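Local coordinates for protein enolase from the environmental genome shotgun sequencing of the Sargasso Sea (PDB 2QGY) that is of unknown function but, as an enolase-superfamily protein with a magnesium-binding barrel domain, probably catalyses a reaction begun by removing a proton next to a carboxylate, at residues A[180-183]-A[184-188]; A[206-209]-A[210-213]; A[215-218]-A[219-222]; A[232-235]-A[236-240]; A[258-261]-A[262-265]. All coordinates share one frame; numbering follows the deposited sequence. Where two conformers were deposited one is given.

All five interactions are local contacts in the barrel domain. Four lie within its outer helices, and interaction 3 lies where helix 207-217 turns back toward the barrel. Interactions 1 to 3 form a touching group: 2 and 3 share helix 207-217, and 1 packs against both. Interactions 4 and 5 sit on adjacent helices, and both reach the second subunit. A salt bridge joins 2 to 4. None is wholly core; each mixes buried and more exposed residues. Interactions 1 and 5 carry a ring covered by an aliphatic residue one turn on. Interactions 2 and 4 mark helix starts and use N-caps. Interaction 3 relies on short backbone turns and small apolar touches.

Interaction 1 of 5, residues A[180-183]-A[184-188]; sequences SIQF and VEKVR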
loop_
_atom_site.group_PDB
_atom_site.type_symbol
_atom_site.label_atom_id
_atom_site.label_comp_id
_atom_site.label_asym_id
_atom_site.label_seq_id
_atom_site.Cartn_x
_atom_site.Cartn_y
_atom_site.Cartn_z
ATOM N N SER A 180 -0.043 18.365 27.430
ATOM C CA SER A 180 0.786 17.222 26.988
ATOM C C SER A 180 1.946 16.955 27.943
ATOM O O SER A 180 2.187 15.818 28.356
ATOM C CB SER A 180 1.326 17.485 25.579
ATOM O OG SER A 180 0.269 17.680 24.648
ATOM N N ILE A 181 2.653 18.020 28.321
ATOM C CA ILE A 181 3.793 17.915 29.238
ATOM C C ILE A 181 3.372 17.500 30.658
ATOM O O ILE A 181 4.009 16.625 31.263
ATOM C CB ILE A 181 4.652 19.230 29.228
ATOM C CG1 ILE A 181 5.288 19.450 27.855
ATOM C CG2 ILE A 181 5.719 19.208 30.318
ATOM C CD1 ILE A 181 6.385 18.407 27.465
ATOM N N GLN A 182 2.303 18.123 31.175
ATOM C CA GLN A 182 1.700 17.742 32.457
ATOM C C GLN A 182 1.416 16.258 32.522
ATOM O O GLN A 182 1.698 15.594 33.526
ATOM C CB GLN A 182 0.392 18.505 32.712
ATOM C CG GLN A 182 0.556 19.696 33.632
ATOM C CD GLN A 182 1.543 19.430 34.762
ATOM O OE1 GLN A 182 1.291 18.599 35.647
ATOM N NE2 GLN A 182 2.688 20.121 34.724
ATOM N N PHE A 183 0.860 15.747 31.430
ATOM C CA PHE A 183 0.602 14.330 31.299
ATOM C C PHE A 183 1.882 13.500 31.418
ATOM O O PHE A 183 1.907 12.535 32.177
ATOM C CB PHE A 183 -0.138 14.045 29.992
ATOM C CG PHE A 183 -0.481 12.601 29.801
ATOM C CD1 PHE A 183 -1.047 11.858 30.840
ATOM C CD2 PHE A 183 -0.214 11.967 28.592
ATOM C CE1 PHE A 183 -1.358 10.510 30.675
ATOM C CE2 PHE A 183 -0.522 10.624 28.413
ATOM C CZ PHE A 183 -1.087 9.884 29.453
ATOM N N VAL A 184 2.943 13.882 30.704
ATOM C CA VAL A 184 4.209 13.134 30.788
ATOM C C VAL A 184 4.773 13.205 32.209
ATOM O O VAL A 184 5.266 12.208 32.743
ATOM C CB VAL A 184 5.268 13.599 29.734
ATOM C CG1 VAL A 184 6.521 12.779 29.845
ATOM C CG2 VAL A 184 4.721 13.491 28.305
ATOM N N GLU A 185 4.680 14.380 32.825
ATOM C CA GLU A 185 5.203 14.585 34.178
ATOM C C GLU A 185 4.529 13.682 35.203
ATOM O O GLU A 185 5.210 12.975 35.959
ATOM C CB GLU A 185 5.080 16.048 34.594
ATOM C CG GLU A 185 5.833 16.365 35.888
ATOM C CD GLU A 185 5.719 17.813 36.297
ATOM O OE1 GLU A 185 5.131 18.616 35.539
ATOM O OE2 GLU A 185 6.226 18.155 37.390
ATOM N N LYS A 186 3.196 13.699 35.214
ATOM C CA LYS A 186 2.398 12.821 36.078
ATOM C C LYS A 186 2.700 11.340 35.848
ATOM O O LYS A 186 2.797 10.563 36.799
ATOM C CB LYS A 186 0.907 13.121 35.898
ATOM C CG LYS A 186 0.540 14.525 36.393
ATOM C CD LYS A 186 -0.653 15.143 35.651
ATOM C CE LYS A 186 -1.934 15.148 36.477
ATOM N NZ LYS A 186 -2.854 16.192 35.964
ATOM N N VAL A 187 2.886 10.944 34.586
ATOM C CA VAL A 187 3.227 9.556 34.303
ATOM C C VAL A 187 4.571 9.172 34.931
ATOM O O VAL A 187 4.695 8.135 35.578
ATOM C CB VAL A 187 3.256 9.251 32.770
ATOM C CG1 VAL A 187 3.848 7.888 32.525
ATOM C CG2 VAL A 187 1.855 9.352 32.175
ATOM N N ARG A 188 5.572 10.015 34.728
ATOM C CA ARG A 188 6.910 9.794 35.280
ATOM C C ARG A 188 6.874 9.693 36.823
ATOM O O ARG A 188 7.634 8.933 37.428
ATOM C CB ARG A 188 7.868 10.886 34.755
ATOM C CG ARG A 188 9.362 10.675 35.025
ATOM C CD ARG A 188 9.816 9.274 34.715
ATOM N NE ARG A 188 10.467 9.161 33.417
ATOM C CZ ARG A 188 10.809 8.008 32.854
ATOM N NH1 ARG A 188 10.532 6.847 33.459
ATOM N NH2 ARG A 188 11.400 8.013 31.669
#
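F183 lies one helical turn before V187, and its ring is covered by that valine. The ring departs from CB with CG anti to the backbone N (chi1 -178°), beside the carbonyl carbon, and leans toward the following turn. There V187 CG2 lies over the CD1-CE1-CZ side of the ring. It is nearest F183 CE1, at 3.7 Å, with CD1 and CZ a little farther. Measured to the ring centroid of F183, V187 CG2 stands 4.1 Å away and over one face. This is a CH-pi contact. V187 CG2 also lies 3.2 Å from F183 O, so one methyl touches both the ring and the backbone oxygen.

The polar side is different. Q182 and E185 run side by side and point the same way. Q182 NE2 donates to E185 OE1 over 3.0 Å, and the bond is bent, at 132°. The acceptor is tilted from the Q182 amide plane, while E185 OE1 is met nearly end-on. K186 folds its aliphatic part back over the preceding turn, with K186 CD 3.2 Å from Q182 O. Helical backbone bonds such as E185 N to I181 O (2.8 Å) tie the same turns.

Helix 177-191 links strands 168-170 and 197-200 in a beta-alpha-beta unit of the barrel. F183 and V187 pack on helix 150-162, V187 also touches L197 of strand 197-200, and I181 and V184 face helix 207-217.

Interaction 2 of 5, residues A[206-209]-A[210-213]; sequences DLDQ and TKSF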
loop_
_atom_site.group_PDB
_atom_site.type_symbol
_atom_site.label_atom_id
_atom_site.label_comp_id
_atom_site.label_asym_id
_atom_site.label_seq_id
_atom_site.Cartn_x
_atom_site.Cartn_y
_atom_site.Cartn_z
ATOM N N ASP A 206 1.143 19.192 12.988
ATOM C CA ASP A 206 1.927 20.431 13.059
ATOM C C ASP A 206 3.339 20.226 13.594
ATOM O O ASP A 206 3.536 20.032 14.810
ATOM C CB ASP A 206 1.167 21.467 13.901
ATOM C CG ASP A 206 1.761 22.873 13.802
ATOM O OD1 ASP A 206 2.985 23.025 13.618
ATOM O OD2 ASP A 206 0.983 23.841 13.919
ATOM N N LEU A 207 4.308 20.306 12.681
ATOM C CA LEU A 207 5.727 20.105 12.975
ATOM C C LEU A 207 6.246 21.045 14.082
ATOM O O LEU A 207 7.090 20.666 14.910
ATOM C CB LEU A 207 6.555 20.284 11.696
ATOM C CG LEU A 207 8.067 20.092 11.802
ATOM C CD1 LEU A 207 8.418 18.638 12.188
ATOM C CD2 LEU A 207 8.782 20.483 10.498
ATOM N N ASP A 208 5.737 22.272 14.084
ATOM C CA ASP A 208 6.071 23.216 15.153
ATOM C C ASP A 208 5.638 22.751 16.548
ATOM O O ASP A 208 6.452 22.802 17.469
ATOM C CB ASP A 208 5.598 24.629 14.807
ATOM C CG ASP A 208 6.513 25.307 13.774
ATOM O OD1 ASP A 208 7.657 24.826 13.553
ATOM O OD2 ASP A 208 6.086 26.325 13.185
ATOM N N GLN A 209 4.412 22.246 16.696
ATOM C CA GLN A 209 3.979 21.620 17.971
ATOM C C GLN A 209 4.920 20.494 18.381
ATOM O O GLN A 209 5.362 20.425 19.532
ATOM C CB GLN A 209 2.551 21.065 17.911
ATOM C CG GLN A 209 1.506 21.978 17.266
ATOM C CD GLN A 209 1.053 23.111 18.158
ATOM O OE1 GLN A 209 1.223 23.068 19.384
ATOM N NE2 GLN A 209 0.456 24.135 17.550
ATOM N N THR A 210 5.255 19.633 17.417
ATOM C CA THR A 210 6.164 18.515 17.652
ATOM C C THR A 210 7.510 18.954 18.181
ATOM O O THR A 210 7.990 18.427 19.180
ATOM C CB THR A 210 6.349 17.701 16.359
ATOM O OG1 THR A 210 5.061 17.263 15.931
ATOM C CG2 THR A 210 7.245 16.506 16.575
ATOM N N LYS A 211 8.116 19.925 17.506
ATOM C CA LYS A 211 9.394 20.464 17.936
ATOM C C LYS A 211 9.323 21.083 19.332
ATOM O O LYS A 211 10.191 20.807 20.156
ATOM C CB LYS A 211 9.927 21.450 16.901
ATOM C CG LYS A 211 10.497 20.790 15.660
ATOM C CD LYS A 211 10.718 21.852 14.598
ATOM C CE LYS A 211 11.515 21.319 13.432
ATOM N NZ LYS A 211 11.501 22.324 12.325
ATOM N N SER A 212 8.279 21.876 19.605
ATOM C CA SER A 212 8.124 22.492 20.916
ATOM C C SER A 212 7.949 21.422 21.999
ATOM O O SER A 212 8.577 21.497 23.060
ATOM C CB SER A 212 6.970 23.498 20.910
ATOM O OG SER A 212 7.049 24.348 19.772
ATOM N N PHE A 213 7.129 20.407 21.710
ATOM C CA PHE A 213 6.945 19.294 22.644
ATOM C C PHE A 213 8.271 18.596 22.943
ATOM O O PHE A 213 8.639 18.401 24.099
ATOM C CB PHE A 213 5.908 18.274 22.123
ATOM C CG PHE A 213 5.714 17.095 23.032
ATOM C CD1 PHE A 213 4.913 17.199 24.169
ATOM C CD2 PHE A 213 6.338 15.876 22.761
ATOM C CE1 PHE A 213 4.729 16.121 25.023
ATOM C CE2 PHE A 213 6.175 14.777 23.610
ATOM C CZ PHE A 213 5.347 14.888 24.746
#
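L207 and K211 cross at a slant on one side of the helix, with the lysine tail passing over the leucine branch. K211 runs extended beyond CG, which carries its aliphatic carbons past the backbone before the tail reaches the leucine. K211 CE comes within 4.0 Å of L207 CG. At the end of the tail, K211 NZ is 3.8 Å from L207 CD2. The charged group itself is held by E239 of helix 234-243 in a salt bridge. D208 also lies nearby, but its carboxylate does not touch the amine: D208 OD1 to K211 NZ is 4.7 Å.

These are the opening turns of helix 207-217, which leads from strand 197-200 to strand 224-226 in a beta-alpha-beta unit of the beta/alpha barrel. D206 is its N-cap. D206 OD1 accepts weak bonds from D208 N and Q209 N.

T210 turns to another side of the helix and rests its CB 3.4 Å from L207 O. The ring of F213 leads away from the preceding turn, although F213 CB is 3.4 Å from Q209 O. A chi1 of 178° takes the ring to S180, I181 and V184 of helix 177-191. S212 OG lies 2.8 Å from D208 O, above the carbonyl plane. That bond belongs to one of two conformers of the serine and is doubtful as a constant feature.

Interaction 3 of 5, residues A[215-218]-A[219-222]; sequences KEVS and SFNP
V217 meets both F220 and P222, and this small apolar group is the close side of the turn. V217 CG2 is 4.0 Å from F220 CD2, and the two side chains cross at about a right angle. The other methyl, V217 CG1, lies between the backbone N and the carbonyl carbon (chi1 83°). It reaches P222 CG at a looser 4.3 Å. V217 O is approached by P222 CD, at 3.6 Å, and by the ring of F220. V217 O also accepts from F220 N over 3.0 Å, with the donor above the carbonyl plane.

Here helix 207-217 gives way to a short 3-10 turn before strand 224-226 of the barrel. A second bond between residues three apart, N221 N to S218 O at 3.1 Å, continues that turn. N221 then takes a left-handed backbone conformation (phi 53°) just before P222.

On the solvent side the contacts are looser. S218, S219 and N221 are exposed. S218 OG turns back to K215 O, a weak bond of 3.3 Å. S219 OG comes only to 3.7 Å from E216 O, and it sits over one face of the F220 ring, offset toward the rim.

V217 and P222, both buried, touch L199 of strand 197-200. F220, partly exposed, lies on I181 and E185 of helix 177-191, and its carbonyl oxygen takes a hydrogen bond from R188 NH2.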
loop_
_atom_site.group_PDB
_atom_site.type_symbol
_atom_site.label_atom_id
_atom_site.label_comp_id
_atom_site.label_asym_id
_atom_site.label_seq_id
_atom_site.Cartn_x
_atom_site.Cartn_y
_atom_site.Cartn_z
ATOM N N LYS A 215 11.247 19.607 22.696
ATOM C CA LYS A 215 12.159 20.489 23.432
ATOM C C LYS A 215 11.831 20.477 24.935
ATOM O O LYS A 215 12.729 20.471 25.784
ATOM C CB LYS A 215 12.071 21.899 22.858
ATOM C CG LYS A 215 13.223 22.809 23.249
ATOM C CD LYS A 215 13.245 24.051 22.342
ATOM C CE LYS A 215 14.637 24.696 22.317
ATOM N NZ LYS A 215 14.779 25.736 21.236
ATOM N N GLU A 216 10.549 20.426 25.266
ATOM C CA GLU A 216 10.126 20.435 26.666
ATOM C C GLU A 216 10.122 19.047 27.315
ATOM O O GLU A 216 10.163 18.930 28.543
ATOM C CB GLU A 216 8.746 21.088 26.799
ATOM C CG GLU A 216 8.670 22.499 26.215
ATOM C CD GLU A 216 9.551 23.496 26.956
ATOM O OE1 GLU A 216 9.695 23.343 28.193
ATOM O OE2 GLU A 216 10.100 24.425 26.300
ATOM N N VAL A 217 10.049 17.992 26.508
ATOM C CA VAL A 217 9.867 16.652 27.080
ATOM C C VAL A 217 11.181 15.963 27.412
ATOM O O VAL A 217 11.189 14.980 28.159
ATOM C CB VAL A 217 8.965 15.736 26.185
ATOM C CG1 VAL A 217 9.790 15.096 25.061
ATOM C CG2 VAL A 217 8.280 14.677 27.043
ATOM N N SER A 218 12.297 16.497 26.900
ATOM C CA SER A 218 13.582 15.798 27.016
ATOM C C SER A 218 13.999 15.549 28.475
ATOM O O SER A 218 14.684 14.561 28.765
ATOM C CB SER A 218 14.703 16.488 26.207
ATOM O OG SER A 218 14.740 17.898 26.410
ATOM N N SER A 219 13.583 16.424 29.391
ATOM C CA SER A 219 13.975 16.274 30.804
ATOM C C SER A 219 13.317 15.088 31.510
ATOM O O SER A 219 13.797 14.649 32.563
ATOM C CB SER A 219 13.735 17.566 31.604
ATOM O OG SER A 219 12.442 18.099 31.377
ATOM N N PHE A 220 12.239 14.560 30.921
ATOM C CA PHE A 220 11.578 13.384 31.459
ATOM C C PHE A 220 12.207 12.080 30.942
ATOM O O PHE A 220 11.698 10.993 31.210
ATOM C CB PHE A 220 10.075 13.435 31.176
ATOM C CG PHE A 220 9.409 14.653 31.731
ATOM C CD1 PHE A 220 9.214 14.786 33.102
ATOM C CD2 PHE A 220 9.002 15.680 30.890
ATOM C CE1 PHE A 220 8.633 15.933 33.627
ATOM C CE2 PHE A 220 8.390 16.828 31.409
ATOM C CZ PHE A 220 8.209 16.948 32.782
ATOM N N ASN A 221 13.310 12.206 30.207
ATOM C CA ASN A 221 14.105 11.049 29.752
ATOM C C ASN A 221 13.285 9.985 29.014
ATOM O O ASN A 221 13.326 8.807 29.387
ATOM C CB ASN A 221 14.846 10.398 30.932
ATOM C CG ASN A 221 15.924 9.419 30.482
ATOM O OD1 ASN A 221 16.442 9.508 29.358
ATOM N ND2 ASN A 221 16.276 8.477 31.359
ATOM N N PRO A 222 12.576 10.385 27.938
ATOM C CA PRO A 222 11.836 9.337 27.222
ATOM C C PRO A 222 12.756 8.269 26.619
ATOM O O PRO A 222 13.851 8.560 26.128
ATOM C CB PRO A 222 11.082 10.099 26.127
ATOM C CG PRO A 222 11.726 11.415 26.014
ATOM C CD PRO A 222 12.426 11.709 27.322
#

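Interaction 4 of 5, residues A[232-235]-A[236-240]; sequences ENIS and LLTEI
N233 and L236 meet at the helix start: N233 OD1 accepts from L236 N over 3.1 Å, a capping bond. The N-H points fairly straight at the oxygen, at 156°, but the donor stands well above the amide plane. The N233 side chain turns opposite its own nitrogen (chi1 -167°), and this carries the amide forward over the first turn. The side-chain contacts of L236 with this amide are very short and belong to one of two conformers, so they are doubtful.

I234 and T238 meet next. T238 CG2 is 3.2 Å from I234 O and 4.2 Å from I234 CG2. T238 OG1 gives a hydrogen bond of 2.7 Å to S235 O. E239 N reaches S235 O from the same face, so two donors grip this one oxygen.

Further out, I234 packs on H259 and L263 of helix 257-265, while L237 lies on V248 and T250 of strand 248-250. S235 OG bonds to E262 of the second subunit, and E232 makes a salt bridge to R97 of that subunit.

N233 is also the centre of an inverse gamma turn. This turn and its N-cap open helix 234-243, the crossover between strands 224-226 and 248-250 in the enolase-type barrel.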
loop_
_atom_site.group_PDB
_atom_site.type_symbol
_atom_site.label_atom_id
_atom_site.label_comp_id
_atom_site.label_asym_id
_atom_site.label_seq_id
_atom_site.Cartn_x
_atom_site.Cartn_y
_atom_site.Cartn_z
ATOM N N GLU A 232 7.020 8.272 5.692
ATOM C CA GLU A 232 7.432 8.472 4.307
ATOM C C GLU A 232 8.180 9.782 4.083
ATOM O O GLU A 232 8.805 9.965 3.037
ATOM C CB GLU A 232 6.248 8.385 3.354
ATOM C CG GLU A 232 5.713 6.971 3.223
ATOM C CD GLU A 232 4.682 6.875 2.135
ATOM O OE1 GLU A 232 5.061 6.767 0.952
ATOM O OE2 GLU A 232 3.489 6.906 2.469
ATOM N N ASN A 233 8.099 10.686 5.055
ATOM C CA ASN A 233 8.820 11.960 4.951
ATOM C C ASN A 233 10.208 11.774 5.547
ATOM O O ASN A 233 10.470 12.175 6.683
ATOM C CB ASN A 233 8.070 13.080 5.687
ATOM C CG ASN A 233 8.613 14.488 5.333
ATOM O OD1 ASN A 233 9.753 14.636 4.889
ATOM N ND2 ASN A 233 7.778 15.488 5.479
ATOM N N ILE A 234 11.078 11.124 4.786
ATOM C CA ILE A 234 12.381 10.732 5.301
ATOM C C ILE A 234 13.201 11.994 5.617
ATOM O O ILE A 234 13.951 12.027 6.615
ATOM C CB ILE A 234 13.116 9.735 4.346
ATOM C CG1 ILE A 234 12.210 8.511 4.072
ATOM C CG2 ILE A 234 14.449 9.283 4.939
ATOM C CD1 ILE A 234 12.835 7.452 3.181
ATOM N N SER A 235 13.037 13.017 4.785
ATOM C CA SER A 235 13.719 14.297 5.013
ATOM C C SER A 235 13.449 14.813 6.418
ATOM O O SER A 235 14.389 15.217 7.126
ATOM C CB SER A 235 13.279 15.323 3.964
ATOM O OG SER A 235 13.734 14.899 2.694
ATOM N N LEU A 236 12.180 14.818 6.823
ATOM C CA LEU A 236 11.785 15.301 8.155
ATOM C C LEU A 236 12.244 14.373 9.260
ATOM O O LEU A 236 12.632 14.827 10.341
ATOM C CB LEU A 236 10.273 15.483 8.259
ATOM C CG LEU A 236 9.721 16.889 8.103
ATOM C CD1 LEU A 236 9.901 17.380 6.670
ATOM C CD2 LEU A 236 8.249 16.925 8.529
ATOM N N LEU A 237 12.216 13.067 8.998
ATOM C CA LEU A 237 12.696 12.116 10.014
ATOM C C LEU A 237 14.157 12.398 10.339
ATOM O O LEU A 237 14.574 12.428 11.517
ATOM C CB LEU A 237 12.569 10.660 9.535
ATOM C CG LEU A 237 11.263 9.893 9.676
ATOM C CD1 LEU A 237 11.383 8.608 8.836
ATOM C CD2 LEU A 237 10.995 9.566 11.133
ATOM N N THR A 238 14.956 12.570 9.295
ATOM C CA THR A 238 16.370 12.845 9.504
ATOM C C THR A 238 16.516 14.160 10.268
ATOM O O THR A 238 17.290 14.243 11.203
ATOM C CB THR A 238 17.178 12.840 8.197
ATOM O OG1 THR A 238 16.804 13.972 7.388
ATOM C CG2 THR A 238 16.967 11.504 7.417
ATOM N N GLU A 239 15.747 15.165 9.888
ATOM C CA GLU A 239 15.815 16.463 10.561
ATOM C C GLU A 239 15.531 16.332 12.080
ATOM O O GLU A 239 16.269 16.871 12.912
ATOM C CB GLU A 239 14.861 17.437 9.900
ATOM C CG GLU A 239 14.633 18.698 10.705
ATOM C CD GLU A 239 13.844 19.713 9.937
ATOM O OE1 GLU A 239 13.862 19.633 8.683
ATOM O OE2 GLU A 239 13.238 20.597 10.588
ATOM N N ILE A 240 14.480 15.601 12.429
ATOM C CA ILE A 240 14.148 15.339 13.840
ATOM C C ILE A 240 15.230 14.581 14.563
ATOM O O ILE A 240 15.639 14.971 15.671
ATOM C CB ILE A 240 12.815 14.545 14.009
ATOM C CG1 ILE A 240 11.613 15.420 13.632
ATOM C CG2 ILE A 240 12.693 13.990 15.462
ATOM C CD1 ILE A 240 11.238 16.503 14.637
#

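Interaction 5 of 5, residues A[258-261]-A[262-265]; sequences VHFR and ELIS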
loop_
_atom_site.group_PDB
_atom_site.type_symbol
_atom_site.label_atom_id
_atom_site.label_comp_id
_atom_site.label_asym_id
_atom_site.label_seq_id
_atom_site.Cartn_x
_atom_site.Cartn_y
_atom_site.Cartn_z
ATOM N N VAL A 258 12.359 -2.097 0.453
ATOM C CA VAL A 258 12.969 -0.919 -0.173
ATOM C C VAL A 258 12.871 0.318 0.713
ATOM O O VAL A 258 13.877 1.012 0.885
ATOM C CB VAL A 258 12.350 -0.640 -1.557
ATOM C CG1 VAL A 258 12.955 0.636 -2.171
ATOM C CG2 VAL A 258 12.578 -1.854 -2.481
ATOM N N HIS A 259 11.690 0.582 1.287
ATOM C CA HIS A 259 11.548 1.766 2.155
ATOM C C HIS A 259 12.525 1.652 3.338
ATOM O O HIS A 259 13.203 2.629 3.690
ATOM C CB HIS A 259 10.110 1.908 2.647
ATOM C CG HIS A 259 9.930 2.988 3.677
ATOM N ND1 HIS A 259 10.007 4.329 3.374
ATOM C CD2 HIS A 259 9.779 2.913 5.017
ATOM C CE1 HIS A 259 9.825 5.034 4.473
ATOM N NE2 HIS A 259 9.699 4.198 5.491
ATOM N N PHE A 260 12.592 0.477 3.957
ATOM C CA PHE A 260 13.495 0.328 5.120
ATOM C C PHE A 260 14.966 0.430 4.751
ATOM O O PHE A 260 15.754 1.003 5.528
ATOM C CB PHE A 260 13.169 -0.920 5.954
ATOM C CG PHE A 260 11.818 -0.830 6.663
ATOM C CD1 PHE A 260 11.708 -0.213 7.904
ATOM C CD2 PHE A 260 10.655 -1.248 6.015
ATOM C CE1 PHE A 260 10.468 -0.070 8.541
ATOM C CE2 PHE A 260 9.408 -1.115 6.636
ATOM C CZ PHE A 260 9.311 -0.518 7.890
ATOM N N ARG A 261 15.327 -0.043 3.560
ATOM C CA ARG A 261 16.691 0.156 3.068
ATOM C C ARG A 261 16.990 1.638 2.884
ATOM O O ARG A 261 18.080 2.063 3.189
ATOM C CB ARG A 261 16.954 -0.624 1.773
ATOM C CG ARG A 261 17.218 -2.067 2.085
ATOM C CD ARG A 261 17.094 -2.968 0.878
ATOM N NE ARG A 261 17.381 -4.339 1.276
ATOM C CZ ARG A 261 17.067 -5.406 0.542
ATOM N NH1 ARG A 261 16.464 -5.254 -0.629
ATOM N NH2 ARG A 261 17.377 -6.618 0.968
ATOM N N GLU A 262 16.033 2.401 2.361
ATOM C CA GLU A 262 16.207 3.858 2.249
ATOM C C GLU A 262 16.385 4.486 3.632
ATOM O O GLU A 262 17.238 5.364 3.785
ATOM C CB GLU A 262 15.028 4.501 1.522
ATOM C CG GLU A 262 15.097 6.061 1.375
ATOM C CD GLU A 262 16.178 6.547 0.419
ATOM O OE1 GLU A 262 16.683 5.731 -0.364
ATOM O OE2 GLU A 262 16.517 7.761 0.458
ATOM N N LEU A 263 15.588 4.084 4.627
ATOM C CA LEU A 263 15.748 4.652 5.989
ATOM C C LEU A 263 17.148 4.349 6.510
ATOM O O LEU A 263 17.789 5.203 7.102
ATOM C CB LEU A 263 14.716 4.097 6.990
ATOM C CG LEU A 263 13.234 4.417 6.755
ATOM C CD1 LEU A 263 12.468 3.536 7.732
ATOM C CD2 LEU A 263 12.957 5.900 7.075
ATOM N N ILE A 264 17.632 3.132 6.268
ATOM C CA ILE A 264 19.003 2.798 6.697
ATOM C C ILE A 264 20.043 3.705 6.017
ATOM O O ILE A 264 20.960 4.217 6.687
ATOM C CB ILE A 264 19.338 1.311 6.448
ATOM C CG1 ILE A 264 18.530 0.393 7.359
ATOM C CG2 ILE A 264 20.831 1.002 6.746
ATOM C CD1 ILE A 264 18.630 -1.116 6.937
ATOM N N SER A 265 19.877 3.887 4.704
ATOM C CA SER A 265 20.791 4.672 3.843
ATOM C C SER A 265 20.902 6.086 4.325
ATOM O O SER A 265 21.967 6.708 4.253
ATOM C CB SER A 265 20.246 4.753 2.409
ATOM O OG SER A 265 20.399 3.531 1.732
#
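H259 and L263 sit one turn apart on a regular helix, where L263 N donates to H259 O over 2.9 Å, in the carbonyl plane. The leucine side chain covers one face of the imidazole. L263 CG is 4.2 Å from the centroid of the H259 ring, 28° off the normal, in a CH-pi contact. The closest pair of side-chain atoms is L263 CD1 with H259 NE2, 3.6 Å apart. For H259, chi1 of 172° sets the ring opposite the backbone N, which brings it against the leucine.

The same methyl serves F260. L263 CD1 lies 3.8 Å from F260 CD1, the two side chains running together in one direction. The phenyl ring is also faced by its neighbour, with H259 CD2 over its centre.

Helix 257-265 connects strands 248-250 and 271-272 in a beta-alpha-beta unit of the barrel. L263 packs inward on F272, whose ring also meets F260 edge-to-face. L263 also touches L237 of helix 234-243.

I264 folds over the backbone, with I264 CG1 3.4 Å from F260 O, and reaches I288 of helix 282-294. R261 is extended, and its guanidinium makes a salt bridge to E291 of that helix. R261 O accepts from S265 N at 3.0 Å. S265 OG approaches the opposite face of that carbonyl, but the serine has two conformers and this second bond is doubtful.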